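Local coordinates for 3-Hydroxyacyl-CoA dehydrogenase (PDB 4PZC), which catalyses the NAD-dependent dehydrogenation of (S)-3-hydroxyacyl-CoA thioesters such as (S)-3-hydroxybutyryl-CoA, at residues I18-A23 with A47-R52; Q103-V108 with V129-D134; S122-A127 with V181-G186; R135-H140 with A165-L170. All blocks are in the same frame, centred on the assembly; numbering follows the deposited sequence.

How the contacts relate
All four contacts fall in the NAD-binding, Rossmann-type part of the chain. Contact 1 stands apart, its centre about 21 Å from that of contact 4; it pairs the helix at the end of the glycine-rich motif with the helix carrying Ser49, a predicted CoA-binding residue. Contacts 2, 3 and 4 form a touching group. Phe136 at the start of strand 136-141 joins them: its ring meets Thr130 of contact 2 and Ile123, Leu126 and Ala127 of contact 3. Contacts 3 and 4 have centres about 13 Å apart. His140, predicted to be important for catalysis, lies on the strand of contact 4, and its side chain is about 8 Å from that of Ile123.

Contact 1 of 4, residues I18-A23 with A47-R52; sequences IAQACA and ASSLDR
Gln20 reaches across from one helix to meet Ser49 and Leu50 on the other, and these two arrive at different parts of its terminal amide. The hydroxyl of Ser49 sits across the end of the group, with OG 3.4 Å from NE2 of Gln20. This is a weak hydrogen bond with NE2 as donor, and OE1 of the same amide lies equally close to the hydroxyl. Leu50 instead lays one methyl over the amide: its CD1 is 3.2 Å from Gln20 NE2, and the same methyl carbon is 3.5 Å from Gln20 CD. Leucine and glutamine run alongside each other, pointing opposite ways.

CG of Gln20 stands anti to the backbone N (chi1 170°) and the chain stays extended beyond it, which carries the amide across a gap that leaves the closest CA atoms, those of Gln20 and Leu50, 8.9 Å apart. The GxGxxG motif of the Rossmann fold (Gly10, Gly12, Gly15) runs into the start of helix 13-23, and helix 36-54 comes after the next strand, 28-32; the contact therefore joins the first two helices of the nucleotide-binding fold. Val46 and Leu53 of helix 36-54 and the loop residue Pro146 also pack against Gln20. Ser49 is predicted to bind CoA, while Thr13, seen to bind NAD in a structure of this protein though no NAD is bound to this chain here, has its side chain about 10 Å from that of Gln20.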
loop_
_atom_site.group_PDB
_atom_site.type_symbol
_atom_site.label_atom_id
_atom_site.label_comp_id
_atom_site.label_asym_id
_atom_site.label_seq_id
_atom_site.Cartn_x
_atom_site.Cartn_y
_atom_site.Cartn_z
ATOM N N ILE A 18 7.786 -15.829 19.102
ATOM C CA ILE A 18 7.918 -17.111 18.416
ATOM C C ILE A 18 7.605 -18.232 19.390
ATOM O O ILE A 18 6.924 -19.208 19.046
ATOM C CB ILE A 18 9.340 -17.410 17.892
ATOM C CG1 ILE A 18 10.067 -16.183 17.337
ATOM C CG2 ILE A 18 9.262 -18.503 16.843
ATOM C CD1 ILE A 18 9.267 -15.415 16.323
ATOM N N ALA A 19 8.141 -18.096 20.600
ATOM C CA ALA A 19 7.949 -19.097 21.646
ATOM C C ALA A 19 6.462 -19.402 21.786
ATOM O O ALA A 19 6.000 -20.505 21.465
ATOM C CB ALA A 19 8.532 -18.609 22.968
ATOM N N GLN A 20 5.725 -18.389 22.220
ATOM C CA GLN A 20 4.296 -18.476 22.339
ATOM C C GLN A 20 3.677 -19.221 21.172
ATOM O O GLN A 20 2.910 -20.168 21.368
ATOM C CB GLN A 20 3.715 -17.065 22.415
ATOM C CG GLN A 20 2.202 -17.028 22.304
ATOM C CD GLN A 20 1.608 -15.797 22.932
ATOM O OE1 GLN A 20 2.287 -15.059 23.646
ATOM N NE2 GLN A 20 0.331 -15.567 22.675
ATOM N N ALA A 21 4.025 -18.785 19.963
ATOM C CA ALA A 21 3.332 -19.219 18.744
ATOM C C ALA A 21 3.447 -20.701 18.532
ATOM O O ALA A 21 2.529 -21.333 18.028
ATOM C CB ALA A 21 3.881 -18.488 17.531
ATOM N N CYS A 22 4.600 -21.236 18.899
ATOM C CA CYS A 22 4.814 -22.664 18.877
ATOM C C CYS A 22 3.998 -23.315 19.991
ATOM O O CYS A 22 3.226 -24.241 19.750
ATOM C CB CYS A 22 6.301 -22.983 19.088
ATOM S SG CYS A 22 7.519 -22.034 18.136
ATOM N N ALA A 23 4.177 -22.808 21.209
ATOM C CA ALA A 23 3.631 -23.419 22.419
ATOM C C ALA A 23 2.146 -23.720 22.315
ATOM O O ALA A 23 1.712 -24.843 22.588
ATOM C CB ALA A 23 3.873 -22.513 23.601
ATOM N N ALA A 47 2.708 -14.661 29.470
ATOM C CA ALA A 47 1.705 -14.709 30.520
ATOM C C ALA A 47 0.681 -13.594 30.272
ATOM O O ALA A 47 -0.446 -13.875 29.829
ATOM C CB ALA A 47 2.352 -14.567 31.893
ATOM N N SER A 48 1.089 -12.343 30.515
ATOM C CA SER A 48 0.233 -11.162 30.294
ATOM C C SER A 48 -0.562 -11.257 28.980
ATOM O O SER A 48 -1.760 -10.992 28.939
ATOM C CB SER A 48 1.082 -9.879 30.317
ATOM O OG SER A 48 0.334 -8.741 29.897
ATOM N N SER A 49 0.119 -11.657 27.917
ATOM C CA SER A 49 -0.501 -11.820 26.613
ATOM C C SER A 49 -1.584 -12.902 26.591
ATOM O O SER A 49 -2.646 -12.707 25.990
ATOM C CB SER A 49 0.563 -12.152 25.570
ATOM O OG SER A 49 -0.028 -12.665 24.397
ATOM N N LEU A 50 -1.307 -14.042 27.216
ATOM C CA LEU A 50 -2.284 -15.135 27.283
ATOM C C LEU A 50 -3.483 -14.765 28.137
ATOM O O LEU A 50 -4.616 -15.111 27.799
ATOM C CB LEU A 50 -1.638 -16.420 27.801
ATOM C CG LEU A 50 -1.051 -17.374 26.749
ATOM C CD1 LEU A 50 -0.553 -16.671 25.495
ATOM C CD2 LEU A 50 0.071 -18.215 27.339
ATOM N N ASP A 51 -3.230 -14.065 29.241
ATOM C CA ASP A 51 -4.308 -13.525 30.068
ATOM C C ASP A 51 -5.332 -12.848 29.160
ATOM O O ASP A 51 -6.508 -13.218 29.160
ATOM C CB ASP A 51 -3.784 -12.494 31.089
ATOM C CG ASP A 51 -2.840 -13.094 32.134
ATOM O OD1 ASP A 51 -2.862 -14.326 32.366
ATOM O OD2 ASP A 51 -2.080 -12.303 32.732
ATOM N N ARG A 52 -4.864 -11.873 28.378
ATOM C CA ARG A 52 -5.723 -11.106 27.465
ATOM C C ARG A 52 -6.604 -11.981 26.594
ATOM O O ARG A 52 -7.791 -11.699 26.425
ATOM C CB ARG A 52 -4.893 -10.219 26.539
ATOM C CG ARG A 52 -4.408 -8.922 27.154
ATOM C CD ARG A 52 -4.094 -7.919 26.052
ATOM N NE ARG A 52 -3.174 -6.861 26.476
ATOM C CZ ARG A 52 -1.865 -7.024 26.698
ATOM N NH1 ARG A 52 -1.288 -8.217 26.563
ATOM N NH2 ARG A 52 -1.126 -5.984 27.077
#

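Contact 2 of 4, residues Q103-V108 with V129-D134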
loop_
_atom_site.group_PDB
_atom_site.type_symbol
_atom_site.label_atom_id
_atom_site.label_comp_id
_atom_site.label_asym_id
_atom_site.label_seq_id
_atom_site.Cartn_x
_atom_site.Cartn_y
_atom_site.Cartn_z
ATOM N N GLN A 103 28.226 -19.890 17.923
ATOM C CA GLN A 103 27.965 -20.508 19.218
ATOM C C GLN A 103 26.897 -21.579 19.045
ATOM O O GLN A 103 27.142 -22.750 19.332
ATOM C CB GLN A 103 27.519 -19.450 20.231
ATOM C CG GLN A 103 27.470 -19.882 21.691
ATOM C CD GLN A 103 26.621 -18.923 22.530
ATOM O OE1 GLN A 103 26.938 -17.739 22.630
ATOM N NE2 GLN A 103 25.518 -19.426 23.105
ATOM N N ILE A 104 25.731 -21.194 18.543
ATOM C CA ILE A 104 24.677 -22.165 18.279
ATOM C C ILE A 104 25.178 -23.346 17.439
ATOM O O ILE A 104 24.929 -24.505 17.781
ATOM C CB ILE A 104 23.499 -21.534 17.529
ATOM C CG1 ILE A 104 22.797 -20.478 18.393
ATOM C CG2 ILE A 104 22.498 -22.607 17.105
ATOM C CD1 ILE A 104 21.974 -19.493 17.579
ATOM N N ASP A 105 25.855 -23.039 16.327
ATOM C CA ASP A 105 26.424 -24.051 15.430
ATOM C C ASP A 105 27.351 -24.986 16.212
ATOM O O ASP A 105 27.359 -26.195 15.988
ATOM C CB ASP A 105 27.181 -23.359 14.294
ATOM C CG ASP A 105 27.620 -24.310 13.197
ATOM O OD1 ASP A 105 26.875 -25.252 12.884
ATOM O OD2 ASP A 105 28.698 -24.081 12.600
ATOM N N GLY A 106 28.116 -24.402 17.140
ATOM C CA GLY A 106 28.924 -25.142 18.135
ATOM C C GLY A 106 28.195 -26.211 18.946
ATOM O O GLY A 106 28.702 -27.306 19.112
ATOM N N ILE A 107 26.999 -25.913 19.435
ATOM C CA ILE A 107 26.262 -26.865 20.265
ATOM C C ILE A 107 25.570 -27.959 19.425
ATOM O O ILE A 107 25.910 -29.127 19.536
ATOM C CB ILE A 107 25.254 -26.144 21.205
ATOM C CG1 ILE A 107 25.971 -25.449 22.371
ATOM C CG2 ILE A 107 24.266 -27.129 21.804
ATOM C CD1 ILE A 107 26.969 -24.387 21.971
ATOM N N VAL A 108 24.610 -27.577 18.589
ATOM C CA VAL A 108 23.704 -28.546 17.944
ATOM C C VAL A 108 24.350 -29.486 16.925
ATOM O O VAL A 108 25.431 -29.198 16.383
ATOM C CB VAL A 108 22.510 -27.831 17.257
ATOM C CG1 VAL A 108 21.735 -26.987 18.267
ATOM C CG2 VAL A 108 22.965 -26.998 16.055
ATOM N N VAL A 129 28.646 -18.391 7.647
ATOM C CA VAL A 129 29.427 -18.531 8.890
ATOM C C VAL A 129 29.194 -19.834 9.638
ATOM O O VAL A 129 30.029 -20.181 10.461
ATOM C CB VAL A 129 29.242 -17.381 9.912
ATOM C CG1 VAL A 129 29.405 -16.043 9.228
ATOM C CG2 VAL A 129 27.920 -17.491 10.678
ATOM N N THR A 130 28.081 -20.535 9.382
ATOM C CA THR A 130 27.853 -21.821 10.018
ATOM C C THR A 130 28.650 -22.913 9.311
ATOM O O THR A 130 29.176 -22.705 8.223
ATOM C CB THR A 130 26.376 -22.230 10.035
ATOM O OG1 THR A 130 25.963 -22.635 8.726
ATOM C CG2 THR A 130 25.505 -21.110 10.552
ATOM N N SER A 131 28.731 -24.078 9.946
ATOM C CA SER A 131 29.462 -25.225 9.400
ATOM C C SER A 131 28.638 -26.028 8.397
ATOM O O SER A 131 29.212 -26.736 7.575
ATOM C CB SER A 131 29.890 -26.166 10.518
ATOM O OG SER A 131 28.774 -26.897 10.989
ATOM N N ARG A 132 27.309 -25.969 8.502
ATOM C CA ARG A 132 26.421 -26.513 7.459
ATOM C C ARG A 132 25.440 -25.410 7.024
ATOM O O ARG A 132 24.370 -25.214 7.611
ATOM C CB ARG A 132 25.668 -27.781 7.922
ATOM C CG ARG A 132 26.532 -29.019 8.216
ATOM C CD ARG A 132 26.852 -29.889 6.998
ATOM N NE ARG A 132 25.664 -30.312 6.239
ATOM C CZ ARG A 132 24.831 -31.308 6.567
ATOM N NH1 ARG A 132 25.009 -32.031 7.671
ATOM N NH2 ARG A 132 23.791 -31.582 5.783
ATOM N N ALA A 133 25.836 -24.671 5.991
ATOM C CA ALA A 133 24.983 -23.650 5.388
ATOM C C ALA A 133 23.639 -24.213 4.915
ATOM O O ALA A 133 22.609 -23.606 5.169
ATOM C CB ALA A 133 25.714 -23.000 4.233
ATOM N N ASP A 134 23.640 -25.375 4.259
ATOM C CA ASP A 134 22.405 -25.946 3.722
ATOM C C ASP A 134 21.334 -26.165 4.786
ATOM O O ASP A 134 20.135 -26.266 4.485
ATOM C CB ASP A 134 22.677 -27.255 2.985
ATOM C CG ASP A 134 22.824 -28.442 3.926
ATOM O OD1 ASP A 134 23.909 -28.531 4.545
ATOM O OD2 ASP A 134 21.872 -29.280 4.022
#
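Asp105, in the last turn of helix 94-107, and Thr130, in the irregular segment 129-134, bring their CA atoms to 6.0 Å, the closest CA pair between the segments. The carboxylate of Asp105 bridges that gap and is gripped twice by one residue, Ser131. The backbone N of Ser131 donates to Asp105 OD2 over 2.7 Å, coming from above the carboxylate plane (40° out of it). The hydroxyl of Ser131 donates to the other oxygen, its OG 3.1 Å from Asp105 OD1 and meeting the syn lone pair of that oxygen. With one bond to each oxygen, rotation of the carboxylate is restrained.

In the Rossmann topology helix 94-107 leads into strand 113-117, and segment 129-134 is the connection from helix 123-127 to strand 136-141; the bonds thus tie a helix end to a later crossover loop at the surface. Thr130 adds a side-chain approach, its CB 3.9 Å from Asp105 OD2, while its hydroxyl bonds to the carbonyl of Ala127. Further along the loop, NE of Arg132 forms a salt bridge with Asp134 OD1 at 3.0 Å, so this pair stays within the loop.

Contact 3 of 4, residues S122-A127 with V181-G186; sequences SITKLA and VKNSPG
Asn183 carries this contact, meeting Ser122, Ile123 and Thr124 at the start of a short helix. Its CB lies 4.1 Å from OG1 of Thr124, a hydroxyl whose hydrogen bond runs to the backbone N of Leu157. CG then points anti to the backbone N (chi1 -169°), which turns the amide onto the helix start and puts Asn183 CG 3.8 Å from Ile123 CB. At the tip the two branches part. Asn183 OD1 accepts from Ile123 N at 3.1 Å, the donor standing well above the carbonyl plane (52° out of it). Asn183 ND2 donates to Ser122 OG at 2.9 Å, with the hydroxyl modestly tilted from the amide plane.

Ser122 is the N-cap of helix 123-127, and its OG also accepts from the backbone N of Lys125 at 3.2 Å, in a fairly straight bond (160°). One hydroxyl therefore caps the helix and receives the asparagine, while OD1 takes up the N-H of the first helical residue. Asn183 comes just after strand 177-182, at the edge of the Rossmann sheet within this chain, where the backbone runs on toward the later helices. Pro185 packs on helix 237-251 there, and Lys182 bonds through NZ to the carbonyl of Gly207 of the second subunit.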
loop_
_atom_site.group_PDB
_atom_site.type_symbol
_atom_site.label_atom_id
_atom_site.label_comp_id
_atom_site.label_asym_id
_atom_site.label_seq_id
_atom_site.Cartn_x
_atom_site.Cartn_y
_atom_site.Cartn_z
ATOM N N SER A 122 21.790 -10.140 5.244
ATOM C CA SER A 122 21.934 -11.148 4.194
ATOM C C SER A 122 22.012 -12.573 4.749
ATOM O O SER A 122 23.032 -12.998 5.327
ATOM C CB SER A 122 23.156 -10.894 3.313
ATOM O OG SER A 122 23.231 -11.895 2.304
ATOM N N ILE A 123 20.917 -13.298 4.548
ATOM C CA ILE A 123 20.828 -14.704 4.914
ATOM C C ILE A 123 22.011 -15.469 4.368
ATOM O O ILE A 123 22.593 -16.279 5.080
ATOM C CB ILE A 123 19.502 -15.334 4.382
ATOM C CG1 ILE A 123 18.265 -14.619 5.016
ATOM C CG2 ILE A 123 19.465 -16.855 4.580
ATOM C CD1 ILE A 123 18.332 -14.367 6.520
ATOM N N THR A 124 22.365 -15.216 3.115
ATOM C CA THR A 124 23.501 -15.884 2.497
ATOM C C THR A 124 24.811 -15.560 3.146
ATOM O O THR A 124 25.658 -16.429 3.299
ATOM C CB THR A 124 23.582 -15.541 1.018
ATOM O OG1 THR A 124 22.495 -16.191 0.373
ATOM C CG2 THR A 124 24.892 -16.008 0.378
ATOM N N LYS A 125 24.994 -14.316 3.552
ATOM C CA LYS A 125 26.204 -13.951 4.303
ATOM C C LYS A 125 26.223 -14.650 5.670
ATOM O O LYS A 125 27.284 -15.127 6.107
ATOM C CB LYS A 125 26.332 -12.436 4.453
ATOM C CG LYS A 125 27.766 -11.967 4.591
ATOM C CD LYS A 125 27.873 -10.473 4.302
ATOM C CE LYS A 125 28.866 -10.179 3.175
ATOM N NZ LYS A 125 28.699 -8.793 2.658
ATOM N N LEU A 126 25.061 -14.747 6.321
ATOM C CA LEU A 126 24.988 -15.447 7.600
ATOM C C LEU A 126 25.199 -16.944 7.469
ATOM O O LEU A 126 26.180 -17.472 7.987
ATOM C CB LEU A 126 23.677 -15.169 8.304
ATOM C CG LEU A 126 23.599 -13.732 8.791
ATOM C CD1 LEU A 126 22.209 -13.411 9.324
ATOM C CD2 LEU A 126 24.690 -13.489 9.830
ATOM N N ALA A 127 24.294 -17.626 6.777
ATOM C CA ALA A 127 24.486 -19.035 6.426
ATOM C C ALA A 127 25.961 -19.457 6.258
ATOM O O ALA A 127 26.368 -20.511 6.751
ATOM C CB ALA A 127 23.719 -19.358 5.147
ATOM N N VAL A 181 11.292 -16.712 -0.463
ATOM C CA VAL A 181 11.930 -15.531 -0.999
ATOM C C VAL A 181 13.386 -15.857 -1.167
ATOM O O VAL A 181 14.014 -16.295 -0.216
ATOM C CB VAL A 181 11.841 -14.372 0.006
ATOM C CG1 VAL A 181 12.619 -13.155 -0.465
ATOM C CG2 VAL A 181 10.394 -14.004 0.261
ATOM N N LYS A 182 13.925 -15.662 -2.366
ATOM C CA LYS A 182 15.355 -15.735 -2.513
ATOM C C LYS A 182 15.923 -14.537 -1.769
ATOM O O LYS A 182 15.500 -13.435 -1.987
ATOM C CB LYS A 182 15.786 -15.668 -3.971
ATOM C CG LYS A 182 15.295 -16.804 -4.837
ATOM C CD LYS A 182 16.106 -16.812 -6.128
ATOM C CE LYS A 182 15.695 -17.941 -7.074
ATOM N NZ LYS A 182 14.491 -17.647 -7.917
ATOM N N ASN A 183 16.885 -14.767 -0.899
ATOM C CA ASN A 183 17.618 -13.697 -0.265
ATOM C C ASN A 183 17.950 -12.532 -1.207
ATOM O O ASN A 183 18.595 -12.726 -2.263
ATOM C CB ASN A 183 18.913 -14.233 0.330
ATOM C CG ASN A 183 19.581 -13.227 1.222
ATOM O OD1 ASN A 183 18.968 -12.730 2.177
ATOM N ND2 ASN A 183 20.839 -12.887 0.906
ATOM N N SER A 184 17.513 -11.335 -0.785
ATOM C CA SER A 184 17.664 -10.084 -1.533
ATOM C C SER A 184 17.297 -8.915 -0.608
ATOM O O SER A 184 16.431 -9.042 0.277
ATOM C CB SER A 184 16.748 -10.069 -2.766
ATOM O OG SER A 184 16.660 -8.800 -3.416
ATOM N N PRO A 185 17.933 -7.757 -0.819
ATOM C CA PRO A 185 17.659 -6.675 0.074
ATOM C C PRO A 185 16.136 -6.434 0.267
ATOM O O PRO A 185 15.391 -6.406 -0.716
ATOM C CB PRO A 185 18.348 -5.520 -0.630
ATOM C CG PRO A 185 19.511 -6.166 -1.295
ATOM C CD PRO A 185 18.868 -7.352 -1.880
ATOM N N GLY A 186 15.691 -6.315 1.531
ATOM C CA GLY A 186 14.275 -6.153 1.856
ATOM C C GLY A 186 13.353 -7.319 1.487
ATOM O O GLY A 186 12.137 -7.256 1.652
#

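Contact 4 of 4, residues R135-H140 with A165-L170; sequences RFIGMH and AAVEAL
Ile137 and Met139 both meet Val167, and every contact between strand and helix here is apolar. The isoleucine and the valine come tip to tip: Ile137 CG2 lies 3.8 Å from Val167 CG2, and the other branch of the isoleucine places CD1 3.8 Å from Val167 CB. The valine is thus touched by both arms of Ile137; with CG1 anti to the backbone N (chi1 -158°), CD1 swings out to the valine while CG2 stays beside it. Met139 meets Val167 at CG1, which Ile137 also approaches, with Met139 SD 4.1 Å from that methyl. A bend at chi3 (72°) turns its CE to the same methyl, 4.2 Å from Val167 CG1.

Helix 161-173 packs here on one face of the mixed Rossmann-type sheet, against strand 136-141, whose Ile137 and Met139 point their CB atoms toward it. His140, predicted to be important for catalysis, sets its ring edge-to-face with that of Phe142.

No hydrogen bond crosses between the two segments. Ile137 and Met139 pair through their backbones with Ser116 of strand 113-117, Gly138 pairs with Ile154 of strand 150-155, Phe136 O takes a bond from Thr159 OG1, and the carbonyl of Val167 takes one from Ser171 OG.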
loop_
_atom_site.group_PDB
_atom_site.type_symbol
_atom_site.label_atom_id
_atom_site.label_comp_id
_atom_site.label_asym_id
_atom_site.label_seq_id
_atom_site.Cartn_x
_atom_site.Cartn_y
_atom_site.Cartn_z
ATOM N N ARG A 135 21.769 -26.242 6.031
ATOM C CA ARG A 135 20.845 -26.336 7.156
ATOM C C ARG A 135 20.514 -24.950 7.737
ATOM O O ARG A 135 19.884 -24.858 8.779
ATOM C CB ARG A 135 21.433 -27.257 8.235
ATOM C CG ARG A 135 21.549 -28.711 7.809
ATOM C CD ARG A 135 20.222 -29.418 8.021
ATOM N NE ARG A 135 19.816 -30.193 6.849
ATOM C CZ ARG A 135 18.571 -30.592 6.596
ATOM N NH1 ARG A 135 17.572 -30.311 7.434
ATOM N NH2 ARG A 135 18.325 -31.279 5.487
ATOM N N PHE A 136 20.919 -23.879 7.055
ATOM C CA PHE A 136 20.634 -22.533 7.525
ATOM C C PHE A 136 19.586 -21.873 6.653
ATOM O O PHE A 136 19.678 -21.926 5.428
ATOM C CB PHE A 136 21.889 -21.666 7.529
ATOM C CG PHE A 136 21.668 -20.324 8.152
ATOM C CD1 PHE A 136 21.786 -20.157 9.508
ATOM C CD2 PHE A 136 21.293 -19.240 7.387
ATOM C CE1 PHE A 136 21.556 -18.926 10.085
ATOM C CE2 PHE A 136 21.058 -18.006 7.957
ATOM C CZ PHE A 136 21.189 -17.849 9.308
ATOM N N ILE A 137 18.617 -21.224 7.287
ATOM C CA ILE A 137 17.543 -20.560 6.567
ATOM C C ILE A 137 17.195 -19.262 7.295
ATOM O O ILE A 137 17.550 -19.105 8.452
ATOM C CB ILE A 137 16.312 -21.470 6.492
ATOM C CG1 ILE A 137 15.411 -21.057 5.330
ATOM C CG2 ILE A 137 15.538 -21.430 7.805
ATOM C CD1 ILE A 137 14.159 -21.896 5.188
ATOM N N GLY A 138 16.547 -18.321 6.612
ATOM C CA GLY A 138 16.138 -17.042 7.210
ATOM C C GLY A 138 14.644 -17.000 7.435
ATOM O O GLY A 138 13.883 -17.577 6.665
ATOM N N MET A 139 14.219 -16.335 8.501
ATOM C CA MET A 139 12.803 -16.057 8.715
ATOM C C MET A 139 12.599 -14.598 9.094
ATOM O O MET A 139 13.472 -13.960 9.670
ATOM C CB MET A 139 12.245 -16.958 9.793
ATOM C CG MET A 139 12.620 -18.411 9.566
ATOM S SD MET A 139 12.291 -19.464 10.987
ATOM C CE MET A 139 10.492 -19.553 10.964
ATOM N N HIS A 140 11.447 -14.064 8.733
ATOM C CA HIS A 140 11.077 -12.728 9.125
ATOM C C HIS A 140 9.648 -12.850 9.610
ATOM O O HIS A 140 8.721 -12.988 8.807
ATOM C CB HIS A 140 11.230 -11.748 7.944
ATOM C CG HIS A 140 10.835 -10.330 8.257
ATOM N ND1 HIS A 140 11.395 -9.607 9.285
ATOM C CD2 HIS A 140 9.950 -9.499 7.659
ATOM C CE1 HIS A 140 10.852 -8.402 9.328
ATOM N NE2 HIS A 140 9.976 -8.309 8.347
ATOM N N ALA A 165 11.674 -27.100 3.119
ATOM C CA ALA A 165 10.343 -27.709 3.320
ATOM C C ALA A 165 10.026 -27.942 4.802
ATOM O O ALA A 165 8.893 -27.733 5.268
ATOM C CB ALA A 165 10.214 -29.001 2.536
ATOM N N ALA A 166 11.052 -28.367 5.529
ATOM C CA ALA A 166 10.987 -28.523 6.982
ATOM C C ALA A 166 10.465 -27.261 7.593
ATOM O O ALA A 166 9.425 -27.253 8.262
ATOM C CB ALA A 166 12.373 -28.814 7.541
ATOM N N VAL A 167 11.182 -26.182 7.307
ATOM C CA VAL A 167 10.877 -24.891 7.888
ATOM C C VAL A 167 9.575 -24.332 7.314
ATOM O O VAL A 167 8.826 -23.658 8.014
ATOM C CB VAL A 167 12.041 -23.912 7.686
ATOM C CG1 VAL A 167 11.724 -22.560 8.318
ATOM C CG2 VAL A 167 13.305 -24.499 8.299
ATOM N N GLU A 168 9.302 -24.641 6.052
ATOM C CA GLU A 168 8.036 -24.272 5.428
ATOM C C GLU A 168 6.845 -24.877 6.182
ATOM O O GLU A 168 5.885 -24.170 6.547
ATOM C CB GLU A 168 8.013 -24.716 3.963
ATOM C CG GLU A 168 6.663 -24.510 3.289
ATOM C CD GLU A 168 6.734 -24.433 1.765
ATOM O OE1 GLU A 168 7.491 -25.208 1.127
ATOM O OE2 GLU A 168 6.008 -23.584 1.202
ATOM N N ALA A 169 6.909 -26.186 6.415
ATOM C CA ALA A 169 5.823 -26.885 7.104
ATOM C C ALA A 169 5.757 -26.504 8.604
ATOM O O ALA A 169 4.665 -26.418 9.199
ATOM C CB ALA A 169 5.982 -28.382 6.930
ATOM N N LEU A 170 6.930 -26.263 9.193
ATOM C CA LEU A 170 7.006 -25.808 10.568
ATOM C C LEU A 170 6.125 -24.578 10.747
ATOM O O LEU A 170 5.450 -24.422 11.762
ATOM C CB LEU A 170 8.453 -25.483 10.948
ATOM C CG LEU A 170 8.618 -24.531 12.143
ATOM C CD1 LEU A 170 8.180 -25.191 13.439
ATOM C CD2 LEU A 170 10.048 -24.037 12.264
#